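Local coordinates for uncharacterized protein (Sinorhizobium meliloti, PDB 3U5R) that is of uncharacterized function but belongs to the AhpC/TSA family of thioredoxin-like proteins, and so may have antioxidant or oxidoreductase activity, at residues Tyr121-Gly124 and Phe125-Lys129. Sequence-based numbering, arbitrary orientation.
Sequences YGYG and FPYLK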
# COMPACT_ATOMS: atom_id res chain seq x y z
N TYR A 121 9.90 7.83 9.69
CA TYR A 121 9.80 6.38 9.82
C TYR A 121 10.72 5.59 8.88
O TYR A 121 10.65 4.37 8.85
CB TYR A 121 8.32 5.93 9.76
CG TYR A 121 7.57 6.57 10.86
CD1 TYR A 121 7.70 6.10 12.18
CD2 TYR A 121 6.80 7.70 10.64
CE1 TYR A 121 7.08 6.73 13.24
CE2 TYR A 121 6.16 8.33 11.68
CZ TYR A 121 6.31 7.83 12.99
OH TYR A 121 5.67 8.42 14.05
N GLY A 122 11.58 6.28 8.15
CA GLY A 122 12.63 5.62 7.35
C GLY A 122 12.04 4.88 6.11
O GLY A 122 12.52 3.82 5.71
N TYR A 123 10.99 5.44 5.52
CA TYR A 123 10.37 4.73 4.37
C TYR A 123 11.34 4.78 3.18
O TYR A 123 11.58 5.86 2.66
CB TYR A 123 9.06 5.48 4.00
CG TYR A 123 7.87 5.27 4.92
CD1 TYR A 123 7.86 4.25 5.91
CD2 TYR A 123 6.72 5.99 4.74
CE1 TYR A 123 6.71 3.98 6.70
CE2 TYR A 123 5.56 5.77 5.56
CZ TYR A 123 5.57 4.78 6.53
OH TYR A 123 4.42 4.59 7.30
N GLY A 124 11.86 3.64 2.76
CA GLY A 124 12.69 3.59 1.57
C GLY A 124 11.91 3.63 0.24
O GLY A 124 12.48 3.88 -0.82
N PHE A 125 10.62 3.39 0.29
CA PHE A 125 9.78 3.29 -0.95
C PHE A 125 9.16 4.67 -1.24
O PHE A 125 9.02 5.50 -0.32
CB PHE A 125 8.64 2.30 -0.73
CG PHE A 125 7.97 2.46 0.61
CD1 PHE A 125 8.37 1.70 1.69
CD2 PHE A 125 6.93 3.37 0.78
CE1 PHE A 125 7.74 1.82 2.95
CE2 PHE A 125 6.25 3.50 2.05
CZ PHE A 125 6.71 2.74 3.16
N PRO A 126 8.81 4.92 -2.50
CA PRO A 126 8.13 6.18 -2.70
C PRO A 126 6.73 6.24 -1.97
O PRO A 126 5.94 5.27 -2.01
CB PRO A 126 8.00 6.24 -4.24
CG PRO A 126 8.04 4.71 -4.67
CD PRO A 126 9.10 4.18 -3.76
N TYR A 127 6.45 7.38 -1.33
CA TYR A 127 5.20 7.60 -0.67
C TYR A 127 4.60 8.84 -1.28
O TYR A 127 5.11 9.95 -1.11
CB TYR A 127 5.45 7.74 0.85
CG TYR A 127 4.25 7.87 1.71
CD1 TYR A 127 2.95 7.54 1.23
CD2 TYR A 127 4.37 8.36 3.02
CE1 TYR A 127 1.83 7.71 2.08
CE2 TYR A 127 3.25 8.49 3.86
CZ TYR A 127 2.01 8.16 3.40
OH TYR A 127 0.92 8.35 4.25
N LEU A 128 3.51 8.65 -1.99
CA LEU A 128 3.01 9.68 -2.90
C LEU A 128 1.68 10.21 -2.48
O LEU A 128 0.90 9.50 -1.85
CB LEU A 128 2.82 9.02 -4.26
CG LEU A 128 4.10 8.29 -4.70
CD1 LEU A 128 3.87 7.62 -6.05
CD2 LEU A 128 5.35 9.26 -4.76
N LYS A 129 1.36 11.43 -2.89
CA LYS A 129 0.02 11.98 -2.60
C LYS A 129 -0.94 11.83 -3.78
O LYS A 129 -0.60 12.29 -4.88
CB LYS A 129 0.11 13.44 -2.25
CG LYS A 129 -1.26 14.05 -1.88
CD LYS A 129 -1.65 13.63 -0.48
CE LYS A 129 -3.13 13.96 -0.28
NZ LYS A 129 -3.49 13.26 0.99
O HOH W 1 10.77 7.35 0.40
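Tyr-123 packs against both Phe-125 and Tyr-127, making a local aromatic cluster in the turn that links helix 111-121 to strand 127-129. Along Tyr-123, CB comes first: it sits over the face of the Phe-125 ring, a CH-pi contact 4.0 Å from the centroid. At CG the packing tightens, with Phe-125 CZ 3.3 Å from it. CD1 meets the same CZ and, farther off, CE1, while CD2 lies near Phe-125 CZ and CE2 and, at the ring edge, 3.8 Å from Tyr-127 CD2. CE2 reaches Tyr-127 CD2 and CE2; CE1 and, more loosely, CZ stay near Phe-125 CZ. Phe-125 therefore presents its CZ corner to one face of Tyr-123, the two planes inclined at 31° in neither a stack nor a T. Tyr-127 is met differently: the edge of Tyr-123 points at its face in an offset edge-to-face pair, centroids 5.7 Å apart and planes at 69°. Phe-125 CG, wedged between backbone N and carbonyl carbon (chi1 44°), brings the ring against one face of Tyr-123. A water donates to Tyr-123 O (2.8 Å) and to Phe-125 O (2.6 Å), bridging the turn. Elsewhere, Ala-82 and Ala-85 of helix 78-88 touch Tyr-123 and Phe-125 respectively, and Tyr-127 OH hydrogen-bonds Asn-69 OD1 and Asn-99 ND2. A serine in place of Tyr-123 would probably open a gap between Phe-125 CZ and the Tyr-127 face. With no direct hydrogen bond across the turn, water closes the loop and the Tyr-123 to Tyr-127 pair reaches edge strand 127-129 of the thioredoxin-like sheet.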